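Local atomic coordinates of amidohydrolase 3 domain-containing protein (Pyrococcus horikoshii, PDB entry 3IGH), a protein that probably hydrolyses carbon-nitrogen bonds other than peptide bonds, as a presumed metal-dependent enzyme of the amidohydrolase family. Residues V231-T236 and N254-A259; L181-Y186 and A214-F219. All blocks are in the same frame, centred on the assembly; numbering follows the deposited sequence. Where two conformers were deposited one is given.

Interaction 1: V231-T236 and N254-A259; sequences VFAYVT and NRLTIA. With SO4 (sulfate ion), chain K; SO4 (sulfate ion), chain O.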
ATOM      1  N   VAL A 231       8.940  -1.639  -8.159  1.00 27.11           N
ATOM      2  CA  VAL A 231       9.907  -1.104  -7.211  1.00 24.39           C
ATOM      3  C   VAL A 231       9.697  -1.751  -5.846  1.00 28.02           C
ATOM      4  O   VAL A 231       8.645  -1.587  -5.230  1.00 26.75           O
ATOM      5  CB  VAL A 231       9.793   0.436  -7.093  1.00 24.44           C
ATOM      6  CG1 VAL A 231      10.785   0.981  -6.048  1.00 29.07           C
ATOM      7  CG2 VAL A 231      10.012   1.111  -8.454  1.00 27.59           C
ATOM      8  N   PHE A 232      10.709  -2.473  -5.375  1.00 27.30           N
ATOM      9  CA  PHE A 232      10.699  -3.034  -4.030  1.00 23.41           C
ATOM     10  C   PHE A 232      11.563  -2.128  -3.141  1.00 25.27           C
ATOM     11  O   PHE A 232      12.799  -2.172  -3.191  1.00 24.25           O
ATOM     12  CB  PHE A 232      11.164  -4.505  -4.056  1.00 24.79           C
ATOM     13  CG  PHE A 232      10.193  -5.418  -4.767  1.00 28.48           C
ATOM     14  CD1 PHE A 232       9.272  -6.174  -4.039  1.00 27.95           C
ATOM     15  CD2 PHE A 232      10.150  -5.473  -6.170  1.00 28.57           C
ATOM     16  CE1 PHE A 232       8.336  -6.984  -4.687  1.00 29.21           C
ATOM     17  CE2 PHE A 232       9.222  -6.286  -6.834  1.00 26.88           C
ATOM     18  CZ  PHE A 232       8.310  -7.040  -6.086  1.00 30.41           C
ATOM     19  N   ALA A 233      10.898  -1.294  -2.346  1.00 25.46           N
ATOM     20  CA  ALA A 233      11.567  -0.256  -1.556  1.00 24.47           C
ATOM     21  C   ALA A 233      12.159  -0.796  -0.263  1.00 27.21           C
ATOM     22  O   ALA A 233      11.449  -1.335   0.582  1.00 24.79           O
ATOM     23  CB  ALA A 233      10.614   0.896  -1.254  1.00 24.33           C
ATOM     24  N   TYR A 234      13.469  -0.644  -0.123  1.00 24.61           N
ATOM     25  CA  TYR A 234      14.142  -0.939   1.138  1.00 22.35           C
ATOM     26  C   TYR A 234      14.533   0.382   1.766  1.00 28.06           C
ATOM     27  O   TYR A 234      15.437   1.076   1.289  1.00 24.38           O
ATOM     28  CB  TYR A 234      15.357  -1.847   0.918  1.00 22.92           C
ATOM     29  CG  TYR A 234      14.996  -3.299   0.666  1.00 28.10           C
ATOM     30  CD1 TYR A 234      14.449  -3.706  -0.555  1.00 23.53           C
ATOM     31  CD2 TYR A 234      15.235  -4.277   1.644  1.00 22.40           C
ATOM     32  CE1 TYR A 234      14.119  -5.046  -0.789  1.00 27.01           C
ATOM     33  CE2 TYR A 234      14.912  -5.632   1.413  1.00 21.41           C
ATOM     34  CZ  TYR A 234      14.356  -5.997   0.191  1.00 29.38           C
ATOM     35  OH  TYR A 234      14.041  -7.310  -0.063  1.00 26.74           O
ATOM     36  N   VAL A 235      13.824   0.731   2.833  1.00 24.61           N
ATOM     37  CA  VAL A 235      13.948   2.033   3.459  1.00 24.00           C
ATOM     38  C   VAL A 235      15.145   2.143   4.419  1.00 22.27           C
ATOM     39  O   VAL A 235      15.711   1.146   4.863  1.00 25.78           O
ATOM     40  CB  VAL A 235      12.633   2.416   4.192  1.00 25.00           C
ATOM     41  CG1 VAL A 235      11.418   2.302   3.246  1.00 24.27           C
ATOM     42  CG2 VAL A 235      12.409   1.545   5.430  1.00 25.50           C
ATOM     43  N   THR A 236      15.531   3.376   4.730  1.00 24.42           N
ATOM     44  CA  THR A 236      16.551   3.636   5.740  1.00 25.76           C
ATOM     45  C   THR A 236      15.931   3.358   7.116  1.00 32.11           C
ATOM     46  O   THR A 236      14.696   3.377   7.245  1.00 30.18           O
ATOM     47  CB  THR A 236      17.008   5.117   5.701  1.00 30.36           C
ATOM     48  OG1 THR A 236      15.887   5.955   5.990  1.00 28.75           O
ATOM     49  CG2 THR A 236      17.580   5.489   4.324  1.00 28.06           C
ATOM     50  N   ASN A 254       0.365  -1.579  -6.741  1.00 28.35           N
ATOM     51  CA  ASN A 254       0.368  -1.921  -8.151  1.00 32.56           C
ATOM     52  C   ASN A 254       1.795  -2.094  -8.684  1.00 34.91           C
ATOM     53  O   ASN A 254       2.138  -3.118  -9.259  1.00 34.79           O
ATOM     54  CB  ASN A 254      -0.360  -0.830  -8.933  1.00 34.80           C
ATOM     55  CG  ASN A 254      -0.402  -1.105 -10.414  1.00 46.60           C
ATOM     56  OD1 ASN A 254      -0.655  -2.234 -10.846  1.00 48.18           O
ATOM     57  ND2 ASN A 254      -0.148  -0.074 -11.206  1.00 45.82           N
ATOM     58  N   ARG A 255       2.625  -1.087  -8.473  1.00 27.47           N
ATOM     59  CA  ARG A 255       4.028  -1.149  -8.879  1.00 25.44           C
ATOM     60  C   ARG A 255       4.980  -1.034  -7.693  1.00 31.85           C
ATOM     61  O   ARG A 255       6.087  -1.575  -7.730  1.00 31.59           O
ATOM     62  CB  ARG A 255       4.323  -0.022  -9.862  1.00 30.14           C
ATOM     63  CG  ARG A 255       3.671  -0.206 -11.210  1.00 32.09           C
ATOM     64  CD  ARG A 255       4.344  -1.315 -11.949  1.00 33.50           C
ATOM     65  NE  ARG A 255       4.016  -1.306 -13.372  1.00 41.81           N
ATOM     66  CZ  ARG A 255       4.529  -2.158 -14.250  1.00 44.08           C
ATOM     67  NH1 ARG A 255       5.393  -3.082 -13.848  1.00 43.80           N
ATOM     68  NH2 ARG A 255       4.178  -2.088 -15.526  1.00 41.30           N
ATOM     69  N   LEU A 256       4.545  -0.315  -6.659  1.00 27.68           N
ATOM     70  CA  LEU A 256       5.360  -0.082  -5.472  1.00 29.72           C
ATOM     71  C   LEU A 256       5.070  -1.106  -4.379  1.00 29.07           C
ATOM     72  O   LEU A 256       3.909  -1.331  -4.009  1.00 28.14           O
ATOM     73  CB  LEU A 256       5.113   1.338  -4.933  1.00 28.45           C
ATOM     74  CG  LEU A 256       5.844   1.764  -3.648  1.00 27.84           C
ATOM     75  CD1 LEU A 256       7.369   1.818  -3.882  1.00 20.75           C
ATOM     76  CD2 LEU A 256       5.316   3.111  -3.143  1.00 29.46           C
ATOM     77  N   THR A 257       6.135  -1.712  -3.865  1.00 26.09           N
ATOM     78  CA  THR A 257       6.079  -2.542  -2.671  1.00 27.00           C
ATOM     79  C   THR A 257       6.919  -1.889  -1.577  1.00 26.54           C
ATOM     80  O   THR A 257       8.103  -1.587  -1.791  1.00 25.51           O
ATOM     81  CB  THR A 257       6.665  -3.949  -2.940  1.00 30.04           C
ATOM     82  OG1 THR A 257       6.027  -4.513  -4.089  1.00 33.41           O
ATOM     83  CG2 THR A 257       6.472  -4.888  -1.735  1.00 27.03           C
ATOM     84  N   ILE A 258       6.318  -1.669  -0.410  1.00 26.34           N
ATOM     85  CA  ILE A 258       7.104  -1.343   0.784  1.00 25.68           C
ATOM     86  C   ILE A 258       7.669  -2.688   1.214  1.00 29.80           C
ATOM     87  O   ILE A 258       6.930  -3.545   1.695  1.00 27.56           O
ATOM     88  CB  ILE A 258       6.227  -0.698   1.898  1.00 27.11           C
ATOM     89  CG1 ILE A 258       5.424   0.486   1.336  1.00 26.31           C
ATOM     90  CG2 ILE A 258       7.088  -0.279   3.113  1.00 25.57           C
ATOM     91  CD1 ILE A 258       6.271   1.581   0.646  1.00 29.89           C
ATOM     92  N   ALA A 259       8.960  -2.895   0.980  1.00 25.86           N
ATOM     93  CA  ALA A 259       9.533  -4.246   1.028  1.00 25.33           C
ATOM     94  C   ALA A 259      10.367  -4.546   2.282  1.00 25.42           C
ATOM     95  O   ALA A 259      10.320  -5.653   2.811  1.00 24.32           O
ATOM     96  CB  ALA A 259      10.380  -4.513  -0.241  1.00 23.28           C
TER
HETATM   97  S   SO4 K  10       0.861  -0.427 -14.828  0.50 56.05           S
HETATM   98  O1  SO4 K  10       0.108   0.107 -15.958  0.50 50.60           O
HETATM   99  O2  SO4 K  10       2.002   0.438 -14.548  0.50 39.48           O
HETATM  100  O3  SO4 K  10      -0.002  -0.498 -13.658  0.50 47.32           O
HETATM  101  O4  SO4 K  10       1.326  -1.773 -15.148  0.50 62.72           O
HETATM  102  S   SO4 O  14       4.907  -3.449 -18.949  0.50 63.47           S
HETATM  103  O1  SO4 O  14       3.760  -3.998 -19.667  0.50 53.41           O
HETATM  104  O2  SO4 O  14       4.694  -2.019 -18.756  0.50 49.81           O
HETATM  105  O3  SO4 O  14       5.021  -4.099 -17.647  0.50 41.69           O
HETATM  106  O4  SO4 O  14       6.136  -3.660 -19.713  0.50 52.31           O
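Phe232 and Thr257 sit opposite each other in a parallel strand pair, the threonine hydroxyl lying over one face of the phenyl ring, with OG1 3.4 Å from Phe232 CE1. Thr257 OG1 takes that place because it stands anti to the carbonyl carbon (chi1 -52°), while CG2 also skirts the ring. On the same face of the pair, Ala259 CB fits between two aromatic residues, 3.9 Å from Phe232 CB and 3.8 Å from Tyr234 CE1. Beyond it, the Tyr234 hydroxyl bonds to Asp310. The reverse face is aliphatic: Val231 CG1 meets Leu256 CD1 at 4.1 Å, and Ala233 lies near the same methyl. The backbones are joined by a ladder of four hydrogen bonds. Its middle rungs, Thr257 N to Val231 O and Ala233 N to Thr257 O, are almost linear at 2.9 Å each; the last, Ala259 N to Ala233 O, is more bent (N-H...O 149°).

Whereas the strand pair is buried, Asn254 is exposed and Arg255 partly so. The arginine chain, bent at chi2, carries its guanidinium to two sulfates, probably from the crystallisation liquor: NE lies 2.9 Å from O2 of one, NH2 bonds to the other, and NH1 is salt-bridged to Glu466. The face bearing Leu256 and Ile258 packs on helix 212-223, as in neighbouring parallel strands of the TIM barrel characteristic of amidohydrolases.

Interaction 2: L181-Y186 and A214-F219; sequences LTVEDY and ALRALF. With SO4 (sulfate ion), chain F.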
ATOM      1  N   LEU A 181      17.359  19.052  -1.836  1.00 31.35           N
ATOM      2  CA  LEU A 181      16.485  18.477  -2.842  1.00 31.93           C
ATOM      3  C   LEU A 181      15.059  18.470  -2.317  1.00 30.41           C
ATOM      4  O   LEU A 181      14.841  18.239  -1.128  1.00 34.53           O
ATOM      5  CB  LEU A 181      16.937  17.054  -3.202  1.00 30.36           C
ATOM      6  CG  LEU A 181      18.321  16.889  -3.852  1.00 37.22           C
ATOM      7  CD1 LEU A 181      18.640  15.396  -4.031  1.00 37.28           C
ATOM      8  CD2 LEU A 181      18.398  17.635  -5.190  1.00 38.00           C
ATOM      9  N   THR A 182      14.104  18.753  -3.201  1.00 30.19           N
ATOM     10  CA  THR A 182      12.678  18.703  -2.855  1.00 30.94           C
ATOM     11  C   THR A 182      12.093  17.383  -3.319  1.00 33.26           C
ATOM     12  O   THR A 182      12.724  16.679  -4.107  1.00 31.82           O
ATOM     13  CB  THR A 182      11.890  19.817  -3.562  1.00 35.32           C
ATOM     14  OG1 THR A 182      11.956  19.609  -4.976  1.00 35.26           O
ATOM     15  CG2 THR A 182      12.459  21.199  -3.211  1.00 36.31           C
ATOM     16  N   VAL A 183      10.880  17.060  -2.862  1.00 31.80           N
ATOM     17  CA  VAL A 183      10.160  15.886  -3.365  1.00 27.81           C
ATOM     18  C   VAL A 183      10.024  15.920  -4.893  1.00 31.35           C
ATOM     19  O   VAL A 183      10.223  14.892  -5.558  1.00 28.50           O
ATOM     20  CB  VAL A 183       8.776  15.705  -2.675  1.00 31.14           C
ATOM     21  CG1 VAL A 183       7.995  14.540  -3.295  1.00 31.85           C
ATOM     22  CG2 VAL A 183       8.977  15.466  -1.186  1.00 33.83           C
ATOM     23  N   GLU A 184       9.738  17.108  -5.439  1.00 30.76           N
ATOM     24  CA  GLU A 184       9.619  17.285  -6.889  0.50 29.30           C
ATOM     25  C   GLU A 184      10.914  16.903  -7.618  1.00 31.05           C
ATOM     26  O   GLU A 184      10.863  16.331  -8.711  1.00 31.56           O
ATOM     27  CB  GLU A 184       9.204  18.723  -7.247  0.50 31.94           C
ATOM     28  CG  GLU A 184       8.015  19.269  -6.457  0.50 36.30           C
ATOM     29  CD  GLU A 184       8.436  20.029  -5.208  0.50 44.33           C
ATOM     30  OE1 GLU A 184       8.403  19.432  -4.108  0.50 27.05           O
ATOM     31  OE2 GLU A 184       8.813  21.220  -5.328  0.50 49.47           O
ATOM     32  N   ASP A 185      12.067  17.214  -7.015  1.00 31.89           N
ATOM     33  CA  ASP A 185      13.369  16.805  -7.564  1.00 29.96           C
ATOM     34  C   ASP A 185      13.498  15.281  -7.604  1.00 33.91           C
ATOM     35  O   ASP A 185      13.936  14.717  -8.609  1.00 30.52           O
ATOM     36  CB  ASP A 185      14.524  17.358  -6.740  1.00 29.41           C
ATOM     37  CG  ASP A 185      14.660  18.863  -6.861  1.00 38.69           C
ATOM     38  OD1 ASP A 185      14.273  19.432  -7.903  1.00 33.25           O
ATOM     39  OD2 ASP A 185      15.153  19.468  -5.902  1.00 35.33           O
ATOM     40  N   TYR A 186      13.117  14.636  -6.503  1.00 31.16           N
ATOM     41  CA  TYR A 186      13.129  13.173  -6.411  1.00 33.91           C
ATOM     42  C   TYR A 186      12.188  12.527  -7.420  1.00 31.17           C
ATOM     43  O   TYR A 186      12.548  11.518  -8.026  1.00 32.03           O
ATOM     44  CB  TYR A 186      12.796  12.701  -5.000  1.00 29.29           C
ATOM     45  CG  TYR A 186      13.954  12.719  -4.025  1.00 30.75           C
ATOM     46  CD1 TYR A 186      14.219  13.848  -3.245  1.00 29.70           C
ATOM     47  CD2 TYR A 186      14.773  11.601  -3.867  1.00 25.03           C
ATOM     48  CE1 TYR A 186      15.273  13.861  -2.331  1.00 27.53           C
ATOM     49  CE2 TYR A 186      15.835  11.605  -2.966  1.00 32.13           C
ATOM     50  CZ  TYR A 186      16.074  12.739  -2.206  1.00 32.11           C
ATOM     51  OH  TYR A 186      17.100  12.744  -1.309  1.00 30.26           O
ATOM     52  N   ALA A 214      12.472  10.411  -1.039  1.00 28.55           N
ATOM     53  CA  ALA A 214      12.368   9.388  -2.084  1.00 24.45           C
ATOM     54  C   ALA A 214      11.088   8.575  -1.875  1.00 27.49           C
ATOM     55  O   ALA A 214      10.392   8.275  -2.834  1.00 27.90           O
ATOM     56  CB  ALA A 214      13.582   8.468  -2.091  1.00 25.11           C
ATOM     57  N   LEU A 215      10.781   8.243  -0.619  1.00 26.89           N
ATOM     58  CA  LEU A 215       9.537   7.534  -0.323  1.00 28.64           C
ATOM     59  C   LEU A 215       8.298   8.354  -0.682  1.00 26.37           C
ATOM     60  O   LEU A 215       7.376   7.819  -1.289  1.00 27.91           O
ATOM     61  CB  LEU A 215       9.481   7.035   1.127  1.00 26.07           C
ATOM     62  CG  LEU A 215       8.255   6.155   1.464  1.00 26.89           C
ATOM     63  CD1 LEU A 215       8.132   4.931   0.536  1.00 30.99           C
ATOM     64  CD2 LEU A 215       8.239   5.730   2.925  1.00 27.57           C
ATOM     65  N   ARG A 216       8.286   9.645  -0.339  1.00 25.74           N
ATOM     66  CA  ARG A 216       7.177  10.532  -0.744  1.00 26.99           C
ATOM     67  C   ARG A 216       6.994  10.564  -2.263  1.00 23.46           C
ATOM     68  O   ARG A 216       5.868  10.541  -2.761  1.00 27.49           O
ATOM     69  CB  ARG A 216       7.396  11.961  -0.245  1.00 24.14           C
ATOM     70  CG  ARG A 216       7.259  12.146   1.246  1.00 31.15           C
ATOM     71  CD  ARG A 216       7.375  13.635   1.557  1.00 38.29           C
ATOM     72  NE  ARG A 216       7.237  13.902   2.978  1.00 51.26           N
ATOM     73  CZ  ARG A 216       6.080  14.165   3.575  1.00 46.35           C
ATOM     74  NH1 ARG A 216       6.052  14.393   4.878  1.00 45.02           N
ATOM     75  NH2 ARG A 216       4.953  14.202   2.869  1.00 42.90           N
ATOM     76  N   ALA A 217       8.111  10.630  -2.984  1.00 25.12           N
ATOM     77  CA  ALA A 217       8.113  10.622  -4.445  1.00 26.66           C
ATOM     78  C   ALA A 217       7.547   9.310  -4.995  1.00 26.19           C
ATOM     79  O   ALA A 217       6.739   9.310  -5.927  1.00 26.00           O
ATOM     80  CB  ALA A 217       9.533  10.845  -4.962  1.00 26.99           C
ATOM     81  N   LEU A 218       7.981   8.193  -4.416  1.00 26.55           N
ATOM     82  CA  LEU A 218       7.490   6.877  -4.832  1.00 28.59           C
ATOM     83  C   LEU A 218       5.982   6.723  -4.634  1.00 28.25           C
ATOM     84  O   LEU A 218       5.292   6.232  -5.534  1.00 26.28           O
ATOM     85  CB  LEU A 218       8.247   5.750  -4.113  1.00 30.08           C
ATOM     86  CG  LEU A 218       9.706   5.488  -4.518  1.00 27.04           C
ATOM     87  CD1 LEU A 218      10.354   4.521  -3.533  1.00 25.09           C
ATOM     88  CD2 LEU A 218       9.815   4.969  -5.968  1.00 26.78           C
ATOM     89  N   PHE A 219       5.489   7.147  -3.465  1.00 28.20           N
ATOM     90  CA  PHE A 219       4.050   7.167  -3.172  1.00 29.14           C
ATOM     91  C   PHE A 219       3.282   8.022  -4.193  1.00 29.03           C
ATOM     92  O   PHE A 219       2.231   7.620  -4.676  1.00 25.49           O
ATOM     93  CB  PHE A 219       3.775   7.695  -1.750  1.00 28.51           C
ATOM     94  CG  PHE A 219       3.981   6.678  -0.652  1.00 32.73           C
ATOM     95  CD1 PHE A 219       3.554   5.353  -0.801  1.00 28.10           C
ATOM     96  CD2 PHE A 219       4.556   7.058   0.550  1.00 25.76           C
ATOM     97  CE1 PHE A 219       3.735   4.416   0.230  1.00 34.06           C
ATOM     98  CE2 PHE A 219       4.736   6.136   1.586  1.00 26.30           C
ATOM     99  CZ  PHE A 219       4.329   4.808   1.423  1.00 29.44           C
TER
HETATM  100  S   SO4 F   5       9.601  19.577  -0.267  0.75 48.67           S
HETATM  101  O1  SO4 F   5       8.548  19.509  -1.273  0.75 45.78           O
HETATM  102  O2  SO4 F   5      10.347  20.819  -0.417  0.75 57.90           O
HETATM  103  O3  SO4 F   5       9.002  19.521   1.061  0.75 59.99           O
HETATM  104  O4  SO4 F   5      10.488  18.445  -0.428  0.75 61.71           O
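Tyr186 receives a backbone nitrogen over one face of its ring: Ala214 N stands 3.8 Å above the ring plane, displaced toward the rim. The CD2/CE2 side of the ring also meets the Ala214 methyl, and Tyr186 CD2 comes to 3.7 Å from Ala214 CA. Ala214 N is hydrogen-bonded to Asn211 OD1 at the start of helix 212-223. CG turned anti to the carbonyl carbon (chi1 -82°) brings the ring to Ala214 while CB rests on the methyl of Ala217, CB to CB 3.8 Å. At the far end of the ring, the hydroxyl is held by Asn177 O and Asn211 ND2. With an alanine here instead of Tyr186, Asn177 O and Asn211 ND2 would probably lose the hydroxyl they share, and a gap would open beside Ala214.

Val183 makes the other half of the contact. Its CG1 faces the backbone at Ala217, whereas CG2 meets Arg216 CD at 3.7 Å, the valine crossing the arginine's extended chain at about a right angle. No hydrogen bond joins the two segments. The first turn of helix 183-199 is instead fixed by its own cap: Thr182 OG1 accepts from Asp185 N at 3.1 Å, and Asp185 OD2 accepts from Thr182 N at 3.0 Å while also pairing with Arg101. Val183 N donates a hydrogen bond to sulfate O4 (2.8 Å), as expected where a helix N-terminus can attract an anion. This is a capping box opening one outer helix of a TIM barrel, packed through small alanines against the next.

Overall arrangement
Interaction 2 joins two adjacent outer helices of the barrel, and one of them also packs inward on interaction 1; the centres of the two contacts are 14 Å apart. Another side of helix 212-223 rests on strand 256-264: Phe219 CD1 reaches Leu256 CD2 at 3.7 Å, and Leu215 CD1 meets Ile258 CD1 at 3.8 Å. In sequence they are consecutive, since helix 212-223 leads into strand 230-235. Both also approach the dimer interface, where Ile258 and Phe219 touch Phe251 of the second subunit. The bound sulfates probably come from the crystallisation liquor and need not mark the active site, which in this family lies at the C-terminal ends of the barrel strands.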